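ORC1-type DNA replication protein 2 (Aeropyrum pernix, PDB 1W5T) binds DNA and ATP as a Cdc6/Orc-type AAA+ ATPase and takes part in the regulation of DNA replication. Local coordinates at residues T235-Y249 against D279-N293. Sequence-based numbering, arbitrary orientation.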
ATOM      1  N   THR A 235      -8.332   9.137  30.803  1.00 28.00           N
ATOM      2  CA  THR A 235      -9.657   9.676  31.175  1.00 27.28           C
ATOM      3  C   THR A 235     -10.412  10.253  29.958  1.00 26.32           C
ATOM      4  O   THR A 235     -11.644  10.468  29.970  1.00 26.20           O
ATOM      5  CB  THR A 235      -9.511  10.732  32.283  1.00 27.43           C
ATOM      6  OG1 THR A 235      -8.553  11.729  31.898  1.00 26.99           O
ATOM      7  CG2 THR A 235      -8.867  10.102  33.538  1.00 28.57           C
ATOM      8  N   VAL A 236      -9.646  10.448  28.896  1.00 24.26           N
ATOM      9  CA  VAL A 236     -10.060  11.213  27.752  1.00 22.50           C
ATOM     10  C   VAL A 236     -11.050  10.476  26.859  1.00 21.28           C
ATOM     11  O   VAL A 236     -11.870  11.100  26.194  1.00 20.99           O
ATOM     12  CB  VAL A 236      -8.792  11.631  26.993  1.00 23.34           C
ATOM     13  CG1 VAL A 236      -8.980  11.632  25.481  1.00 22.86           C
ATOM     14  CG2 VAL A 236      -8.256  12.967  27.546  1.00 22.70           C
ATOM     15  N   TRP A 237     -11.012   9.150  26.872  1.00 20.41           N
ATOM     16  CA  TRP A 237     -11.755   8.372  25.878  1.00 19.49           C
ATOM     17  C   TRP A 237     -12.530   7.224  26.460  1.00 19.65           C
ATOM     18  O   TRP A 237     -12.241   6.735  27.519  1.00 18.73           O
ATOM     19  CB  TRP A 237     -10.812   7.834  24.801  1.00 18.68           C
ATOM     20  CG  TRP A 237      -9.852   6.798  25.317  1.00 17.23           C
ATOM     21  CD1 TRP A 237      -8.655   7.026  25.980  1.00 15.50           C
ATOM     22  CD2 TRP A 237      -9.998   5.378  25.238  1.00 12.07           C
ATOM     23  NE1 TRP A 237      -8.067   5.825  26.305  1.00 16.21           N
ATOM     24  CE2 TRP A 237      -8.857   4.797  25.857  1.00 13.31           C
ATOM     25  CE3 TRP A 237     -10.952   4.530  24.683  1.00 14.29           C
ATOM     26  CZ2 TRP A 237      -8.654   3.396  25.938  1.00 12.27           C
ATOM     27  CZ3 TRP A 237     -10.748   3.112  24.788  1.00 15.60           C
ATOM     28  CH2 TRP A 237      -9.609   2.583  25.410  1.00 12.35           C
ATOM     29  N   GLU A 238     -13.493   6.780  25.687  1.00 20.69           N
ATOM     30  CA  GLU A 238     -14.346   5.682  26.014  1.00 22.29           C
ATOM     31  C   GLU A 238     -14.416   4.793  24.770  1.00 22.23           C
ATOM     32  O   GLU A 238     -14.349   5.327  23.669  1.00 22.19           O
ATOM     33  CB  GLU A 238     -15.712   6.279  26.210  1.00 23.02           C
ATOM     34  CG  GLU A 238     -16.514   5.696  27.297  1.00 27.85           C
ATOM     35  CD  GLU A 238     -16.359   6.390  28.600  1.00 33.98           C
ATOM     36  OE1 GLU A 238     -15.210   6.360  29.150  1.00 34.14           O
ATOM     37  OE2 GLU A 238     -17.429   6.904  29.067  1.00 36.62           O
ATOM     38  N   PRO A 239     -14.574   3.471  24.941  1.00 21.98           N
ATOM     39  CA  PRO A 239     -14.805   2.568  23.806  1.00 22.01           C
ATOM     40  C   PRO A 239     -15.733   3.098  22.731  1.00 21.54           C
ATOM     41  O   PRO A 239     -15.355   2.998  21.575  1.00 21.75           O
ATOM     42  CB  PRO A 239     -15.413   1.312  24.478  1.00 22.23           C
ATOM     43  CG  PRO A 239     -14.614   1.252  25.799  1.00 22.09           C
ATOM     44  CD  PRO A 239     -14.533   2.722  26.225  1.00 21.66           C
ATOM     45  N   ARG A 240     -16.884   3.658  23.099  1.00 21.49           N
ATOM     46  CA  ARG A 240     -17.928   4.036  22.138  1.00 21.51           C
ATOM     47  C   ARG A 240     -17.482   5.126  21.214  1.00 20.59           C
ATOM     48  O   ARG A 240     -17.922   5.156  20.050  1.00 20.07           O
ATOM     49  CB  ARG A 240     -19.219   4.488  22.819  1.00 22.80           C
ATOM     50  CG  ARG A 240     -19.022   5.352  24.039  1.00 26.54           C
ATOM     51  CD  ARG A 240     -20.334   5.640  24.726  1.00 33.81           C
ATOM     52  NE  ARG A 240     -20.137   6.240  26.019  1.00 38.53           N
ATOM     53  CZ  ARG A 240     -20.096   7.543  26.325  1.00 41.85           C
ATOM     54  NH1 ARG A 240     -20.274   8.544  25.447  1.00 39.84           N
ATOM     55  NH2 ARG A 240     -19.887   7.821  27.601  1.00 45.23           N
ATOM     56  N   HIS A 241     -16.632   6.022  21.735  1.00 19.84           N
ATOM     57  CA  HIS A 241     -16.035   7.084  20.953  1.00 19.11           C
ATOM     58  C   HIS A 241     -15.328   6.446  19.760  1.00 19.10           C
ATOM     59  O   HIS A 241     -15.484   6.891  18.640  1.00 19.25           O
ATOM     60  CB  HIS A 241     -15.005   7.869  21.771  1.00 19.09           C
ATOM     61  CG  HIS A 241     -15.567   8.643  22.927  1.00 20.66           C
ATOM     62  ND1 HIS A 241     -16.714   9.407  22.847  1.00 22.50           N
ATOM     63  CD2 HIS A 241     -15.082   8.835  24.176  1.00 20.75           C
ATOM     64  CE1 HIS A 241     -16.944   9.976  24.014  1.00 20.82           C
ATOM     65  NE2 HIS A 241     -15.972   9.642  24.836  1.00 21.99           N
ATOM     66  N   LEU A 242     -14.536   5.406  20.020  1.00 18.50           N
ATOM     67  CA  LEU A 242     -13.756   4.743  18.975  1.00 18.07           C
ATOM     68  C   LEU A 242     -14.652   3.924  18.023  1.00 18.07           C
ATOM     69  O   LEU A 242     -14.337   3.770  16.832  1.00 17.87           O
ATOM     70  CB  LEU A 242     -12.704   3.818  19.595  1.00 17.38           C
ATOM     71  CG  LEU A 242     -11.815   4.327  20.728  1.00 18.07           C
ATOM     72  CD1 LEU A 242     -10.891   3.196  21.226  1.00 16.77           C
ATOM     73  CD2 LEU A 242     -11.031   5.571  20.315  1.00 15.16           C
ATOM     74  N   GLU A 243     -15.754   3.393  18.554  1.00 17.81           N
ATOM     75  CA  GLU A 243     -16.680   2.602  17.752  1.00 18.84           C
ATOM     76  C   GLU A 243     -17.287   3.431  16.659  1.00 17.98           C
ATOM     77  O   GLU A 243     -17.535   2.926  15.567  1.00 18.49           O
ATOM     78  CB  GLU A 243     -17.830   2.105  18.590  1.00 19.19           C
ATOM     79  CG  GLU A 243     -17.550   0.828  19.309  1.00 24.58           C
ATOM     80  CD  GLU A 243     -18.604   0.551  20.364  1.00 32.46           C
ATOM     81  OE1 GLU A 243     -19.826   0.601  20.003  1.00 32.28           O
ATOM     82  OE2 GLU A 243     -18.189   0.275  21.531  1.00 35.16           O
ATOM     83  N   LEU A 244     -17.538   4.695  16.992  1.00 17.11           N
ATOM     84  CA  LEU A 244     -18.095   5.665  16.086  1.00 17.14           C
ATOM     85  C   LEU A 244     -17.240   5.841  14.834  1.00 17.44           C
ATOM     86  O   LEU A 244     -17.755   6.217  13.790  1.00 18.09           O
ATOM     87  CB  LEU A 244     -18.272   6.999  16.816  1.00 16.47           C
ATOM     88  CG  LEU A 244     -19.409   6.963  17.857  1.00 17.57           C
ATOM     89  CD1 LEU A 244     -19.375   8.171  18.760  1.00 15.89           C
ATOM     90  CD2 LEU A 244     -20.850   6.761  17.230  1.00 16.73           C
ATOM     91  N   ILE A 245     -15.938   5.596  14.948  1.00 16.97           N
ATOM     92  CA  ILE A 245     -15.034   5.794  13.845  1.00 17.03           C
ATOM     93  C   ILE A 245     -15.016   4.501  13.063  1.00 17.98           C
ATOM     94  O   ILE A 245     -15.340   4.475  11.859  1.00 17.60           O
ATOM     95  CB  ILE A 245     -13.638   6.192  14.325  1.00 16.91           C
ATOM     96  CG1 ILE A 245     -13.689   7.549  15.056  1.00 16.49           C
ATOM     97  CG2 ILE A 245     -12.704   6.337  13.111  1.00 16.07           C
ATOM     98  CD1 ILE A 245     -12.443   7.940  15.930  1.00 13.73           C
ATOM     99  N   SER A 246     -14.707   3.416  13.781  1.00 18.75           N
ATOM    100  CA  SER A 246     -14.595   2.082  13.188  1.00 19.26           C
ATOM    101  C   SER A 246     -15.889   1.590  12.521  1.00 19.38           C
ATOM    102  O   SER A 246     -15.815   0.966  11.474  1.00 19.16           O
ATOM    103  CB  SER A 246     -14.017   1.051  14.181  1.00 18.74           C
ATOM    104  OG  SER A 246     -14.692   1.039  15.416  1.00 19.72           O
ATOM    105  N   ASP A 247     -17.052   1.926  13.083  1.00 20.04           N
ATOM    106  CA  ASP A 247     -18.345   1.567  12.475  1.00 21.40           C
ATOM    107  C   ASP A 247     -18.567   2.203  11.122  1.00 21.12           C
ATOM    108  O   ASP A 247     -19.223   1.630  10.277  1.00 21.88           O
ATOM    109  CB  ASP A 247     -19.530   1.944  13.372  1.00 22.36           C
ATOM    110  CG  ASP A 247     -19.934   0.823  14.294  1.00 24.99           C
ATOM    111  OD1 ASP A 247     -19.086  -0.039  14.621  1.00 26.82           O
ATOM    112  OD2 ASP A 247     -21.087   0.724  14.751  1.00 31.29           O
ATOM    113  N   VAL A 248     -18.033   3.401  10.924  1.00 20.77           N
ATOM    114  CA  VAL A 248     -18.147   4.079   9.636  1.00 19.71           C
ATOM    115  C   VAL A 248     -17.049   3.636   8.679  1.00 19.66           C
ATOM    116  O   VAL A 248     -17.352   3.393   7.510  1.00 19.57           O
ATOM    117  CB  VAL A 248     -18.132   5.625   9.781  1.00 19.80           C
ATOM    118  CG1 VAL A 248     -18.319   6.316   8.435  1.00 20.18           C
ATOM    119  CG2 VAL A 248     -19.192   6.089  10.736  1.00 20.44           C
ATOM    120  N   TYR A 249     -15.787   3.535   9.141  1.00 19.35           N
ATOM    121  CA  TYR A 249     -14.658   3.253   8.209  1.00 18.94           C
ATOM    122  C   TYR A 249     -14.470   1.781   7.813  1.00 19.37           C
ATOM    123  O   TYR A 249     -13.891   1.476   6.751  1.00 18.25           O
ATOM    124  CB  TYR A 249     -13.354   3.859   8.684  1.00 18.46           C
ATOM    125  CG  TYR A 249     -13.351   5.379   8.712  1.00 18.33           C
ATOM    126  CD1 TYR A 249     -12.474   6.059   9.517  1.00 16.10           C
ATOM    127  CD2 TYR A 249     -14.243   6.121   7.937  1.00 16.59           C
ATOM    128  CE1 TYR A 249     -12.469   7.421   9.563  1.00 16.99           C
ATOM    129  CE2 TYR A 249     -14.269   7.500   7.991  1.00 16.86           C
ATOM    130  CZ  TYR A 249     -13.369   8.158   8.797  1.00 16.84           C
ATOM    131  OH  TYR A 249     -13.344   9.555   8.827  1.00 16.15           O
ATOM    132  N   ASP A 279     -11.615  18.517  28.294  1.00 32.02           N
ATOM    133  CA  ASP A 279     -10.491  17.637  28.602  1.00 32.22           C
ATOM    134  C   ASP A 279     -10.828  16.159  28.443  1.00 31.21           C
ATOM    135  O   ASP A 279     -10.099  15.284  28.929  1.00 30.99           O
ATOM    136  CB  ASP A 279      -9.916  17.905  30.006  1.00 33.26           C
ATOM    137  CG  ASP A 279     -10.914  17.635  31.100  1.00 35.04           C
ATOM    138  OD1 ASP A 279     -10.596  17.994  32.272  1.00 39.02           O
ATOM    139  OD2 ASP A 279     -12.020  17.079  30.875  1.00 35.34           O
ATOM    140  N   SER A 280     -11.946  15.897  27.769  1.00 29.58           N
ATOM    141  CA  SER A 280     -12.299  14.567  27.331  1.00 28.00           C
ATOM    142  C   SER A 280     -13.003  14.655  25.960  1.00 26.59           C
ATOM    143  O   SER A 280     -13.401  15.762  25.522  1.00 25.94           O
ATOM    144  CB  SER A 280     -13.197  13.925  28.359  1.00 28.05           C
ATOM    145  OG  SER A 280     -14.244  14.822  28.650  1.00 30.89           O
ATOM    146  N   LEU A 281     -13.122  13.510  25.277  1.00 23.75           N
ATOM    147  CA  LEU A 281     -13.903  13.452  24.056  1.00 21.69           C
ATOM    148  C   LEU A 281     -15.384  13.472  24.357  1.00 21.02           C
ATOM    149  O   LEU A 281     -15.838  13.123  25.461  1.00 20.81           O
ATOM    150  CB  LEU A 281     -13.598  12.198  23.256  1.00 21.01           C
ATOM    151  CG  LEU A 281     -12.205  12.014  22.698  1.00 21.23           C
ATOM    152  CD1 LEU A 281     -12.038  10.624  22.076  1.00 19.59           C
ATOM    153  CD2 LEU A 281     -11.859  13.115  21.705  1.00 20.93           C
ATOM    154  N   SER A 282     -16.147  13.875  23.348  1.00 19.64           N
ATOM    155  CA  SER A 282     -17.578  13.634  23.366  1.00 18.63           C
ATOM    156  C   SER A 282     -17.941  12.992  22.032  1.00 17.90           C
ATOM    157  O   SER A 282     -17.157  13.074  21.071  1.00 18.74           O
ATOM    158  CB  SER A 282     -18.334  14.944  23.611  1.00 18.77           C
ATOM    159  OG  SER A 282     -18.265  15.786  22.489  1.00 21.02           O
ATOM    160  N   GLU A 283     -19.095  12.339  21.965  1.00 15.83           N
ATOM    161  CA  GLU A 283     -19.554  11.756  20.732  1.00 15.32           C
ATOM    162  C   GLU A 283     -19.724  12.732  19.568  1.00 15.44           C
ATOM    163  O   GLU A 283     -19.429  12.380  18.410  1.00 15.01           O
ATOM    164  CB  GLU A 283     -20.859  11.016  20.991  1.00 15.57           C
ATOM    165  CG  GLU A 283     -20.728  10.044  22.146  1.00 17.06           C
ATOM    166  CD  GLU A 283     -21.846   9.064  22.188  1.00 20.02           C
ATOM    167  OE1 GLU A 283     -21.957   8.285  23.156  1.00 23.24           O
ATOM    168  OE2 GLU A 283     -22.631   9.085  21.255  1.00 25.30           O
ATOM    169  N   ASP A 284     -20.222  13.943  19.866  1.00 15.10           N
ATOM    170  CA  ASP A 284     -20.373  15.005  18.863  1.00 14.98           C
ATOM    171  C   ASP A 284     -19.052  15.321  18.160  1.00 15.22           C
ATOM    172  O   ASP A 284     -19.009  15.454  16.935  1.00 15.59           O
ATOM    173  CB  ASP A 284     -20.966  16.274  19.483  1.00 14.47           C
ATOM    174  CG  ASP A 284     -22.449  16.100  19.903  1.00 16.35           C
ATOM    175  OD1 ASP A 284     -22.981  16.984  20.580  1.00 21.48           O
ATOM    176  OD2 ASP A 284     -23.162  15.117  19.623  1.00 16.62           O
ATOM    177  N   LEU A 285     -17.984  15.429  18.942  1.00 15.05           N
ATOM    178  CA  LEU A 285     -16.673  15.796  18.410  1.00 15.38           C
ATOM    179  C   LEU A 285     -16.112  14.678  17.532  1.00 14.38           C
ATOM    180  O   LEU A 285     -15.600  14.928  16.470  1.00 14.17           O
ATOM    181  CB  LEU A 285     -15.710  16.175  19.552  1.00 14.88           C
ATOM    182  CG  LEU A 285     -16.111  17.513  20.226  1.00 16.99           C
ATOM    183  CD1 LEU A 285     -15.470  17.686  21.603  1.00 14.24           C
ATOM    184  CD2 LEU A 285     -15.772  18.776  19.329  1.00 17.03           C
ATOM    185  N   VAL A 286     -16.273  13.440  17.970  1.00 14.74           N
ATOM    186  CA  VAL A 286     -15.852  12.282  17.192  1.00 14.45           C
ATOM    187  C   VAL A 286     -16.643  12.234  15.899  1.00 14.58           C
ATOM    188  O   VAL A 286     -16.053  12.143  14.825  1.00 14.05           O
ATOM    189  CB  VAL A 286     -15.996  10.965  17.992  1.00 14.65           C
ATOM    190  CG1 VAL A 286     -15.770   9.737  17.111  1.00 13.01           C
ATOM    191  CG2 VAL A 286     -15.006  10.969  19.151  1.00 13.65           C
ATOM    192  N   ARG A 287     -17.971  12.340  16.007  1.00 14.93           N
ATOM    193  CA  ARG A 287     -18.802  12.324  14.810  1.00 15.75           C
ATOM    194  C   ARG A 287     -18.491  13.479  13.881  1.00 16.22           C
ATOM    195  O   ARG A 287     -18.412  13.295  12.663  1.00 16.34           O
ATOM    196  CB  ARG A 287     -20.281  12.211  15.115  1.00 15.48           C
ATOM    197  CG  ARG A 287     -20.686  10.793  15.503  1.00 15.01           C
ATOM    198  CD  ARG A 287     -22.179  10.609  15.753  1.00 13.88           C
ATOM    199  NE  ARG A 287     -22.619  11.647  16.696  1.00 13.03           N
ATOM    200  CZ  ARG A 287     -22.995  11.422  17.955  1.00 11.35           C
ATOM    201  NH1 ARG A 287     -23.037  10.167  18.459  1.00  7.01           N
ATOM    202  NH2 ARG A 287     -23.352  12.467  18.691  1.00  8.10           N
ATOM    203  N   LYS A 288     -18.326  14.658  14.458  1.00 17.02           N
ATOM    204  CA  LYS A 288     -17.791  15.775  13.729  1.00 18.43           C
ATOM    205  C   LYS A 288     -16.509  15.414  12.962  1.00 18.70           C
ATOM    206  O   LYS A 288     -16.380  15.717  11.766  1.00 18.68           O
ATOM    207  CB  LYS A 288     -17.493  16.935  14.681  1.00 18.78           C
ATOM    208  CG  LYS A 288     -17.138  18.225  13.964  1.00 21.04           C
ATOM    209  CD  LYS A 288     -18.417  18.967  13.485  1.00 26.98           C
ATOM    210  CE  LYS A 288     -18.165  20.485  13.151  1.00 31.22           C
ATOM    211  NZ  LYS A 288     -19.258  20.955  12.203  1.00 33.10           N
ATOM    212  N   ALA A 289     -15.565  14.783  13.651  1.00 18.94           N
ATOM    213  CA  ALA A 289     -14.259  14.496  13.057  1.00 19.27           C
ATOM    214  C   ALA A 289     -14.425  13.570  11.855  1.00 19.61           C
ATOM    215  O   ALA A 289     -13.748  13.743  10.846  1.00 19.25           O
ATOM    216  CB  ALA A 289     -13.315  13.923  14.068  1.00 17.94           C
ATOM    217  N   VAL A 290     -15.341  12.618  11.967  1.00 20.06           N
ATOM    218  CA  VAL A 290     -15.557  11.606  10.953  1.00 21.91           C
ATOM    219  C   VAL A 290     -16.110  12.234   9.683  1.00 23.77           C
ATOM    220  O   VAL A 290     -15.832  11.779   8.557  1.00 24.01           O
ATOM    221  CB  VAL A 290     -16.544  10.556  11.464  1.00 22.37           C
ATOM    222  CG1 VAL A 290     -17.215   9.813  10.319  1.00 21.96           C
ATOM    223  CG2 VAL A 290     -15.868   9.584  12.413  1.00 22.25           C
ATOM    224  N   SER A 291     -16.857  13.319   9.871  1.00 25.13           N
ATOM    225  CA  SER A 291     -17.580  13.950   8.796  1.00 26.45           C
ATOM    226  C   SER A 291     -16.791  15.025   8.055  1.00 28.32           C
ATOM    227  O   SER A 291     -17.188  15.382   6.931  1.00 27.95           O
ATOM    228  CB  SER A 291     -18.900  14.513   9.327  1.00 25.59           C
ATOM    229  OG  SER A 291     -18.754  15.830   9.842  1.00 25.68           O
ATOM    230  N   GLU A 292     -15.740  15.573   8.692  1.00 30.39           N
ATOM    231  CA  GLU A 292     -14.811  16.530   8.036  1.00 32.78           C
ATOM    232  C   GLU A 292     -13.571  15.795   7.493  1.00 33.89           C
ATOM    233  O   GLU A 292     -12.805  16.341   6.691  1.00 35.01           O
ATOM    234  CB  GLU A 292     -14.362  17.712   8.941  1.00 32.53           C
ATOM    235  CG  GLU A 292     -15.276  18.107  10.084  1.00 36.42           C
ATOM    236  CD  GLU A 292     -15.740  19.544  10.026  1.00 41.36           C
ATOM    237  OE1 GLU A 292     -15.220  20.397  10.787  1.00 44.00           O
ATOM    238  OE2 GLU A 292     -16.654  19.819   9.233  1.00 44.14           O
ATOM    239  N   ASN A 293     -13.367  14.566   7.947  1.00 34.90           N
ATOM    240  CA  ASN A 293     -12.240  13.794   7.530  1.00 36.02           C
ATOM    241  C   ASN A 293     -12.503  13.407   6.102  1.00 37.25           C
ATOM    242  O   ASN A 293     -13.047  12.335   5.850  1.00 38.39           O
ATOM    243  CB  ASN A 293     -12.122  12.564   8.412  1.00 35.85           C
ATOM    244  CG  ASN A 293     -10.758  11.883   8.327  1.00 35.73           C
ATOM    245  OD1 ASN A 293     -10.670  10.657   8.475  1.00 35.26           O
ATOM    246  ND2 ASN A 293      -9.696  12.662   8.143  1.00 35.43           N
TER
HETATM  247  O   HOH W   1     -14.858  10.532   6.675  1.00 25.68           O
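Two nearly parallel helices of the AAA+ lid, 239-249 and 283-292, pack side by side at an axis distance of 9.3 Å and a crossing angle of -23°, with Val286 and Val290 packing against Leu244 and Ile245. Ahead of the helices the two segments are joined by a backbone hydrogen bond, Leu281 N donating to Val236 O (2.9 Å) along an almost straight line. Next to this bond Leu281 CB packs over one face of the His241 ring, 3.8 Å from its centroid, a CH-pi contact. His241 ND1 is buried here without a polar partner. Further along, Val286 is short and beta-branched; with CG1 anti to the backbone N (chi1 171°), that methyl meets Leu244 CB and, at 3.7 Å, Ile245 CG1. Val290 is a knob in the hole made by Leu244, Ile245, Val248 and Tyr249, its CG1 meeting Val248 CG1 tip to tip. At the C-terminal end Tyr249 is long enough for its OH to reach a water (2.8 Å) that donates to Asn293 O, bridging the segments. Ile245 and Tyr249 also reach helix 217-231, tying the pair into the lid.

Along the outer border Glu283, long and extended, reaches two arginines in salt bridges: OE1 takes Arg240 NH1 across the contact (2.9 Å), through its anti lone pair and 26° out of the guanidinium plane, while OE2 holds Arg287 NH1 (3.0 Å). Glu238 OE2 also pairs with Arg240 NH2, and Asp284 OD2 makes a weaker bond to Arg287 NH2. Were Glu283 replaced by an alanine, Arg240 would probably lose its partner across the interface and Arg287 one of its two acids. The apolar seam of branched side chains is thus flanked by a shared carboxylate that likely offsets both arginine charges.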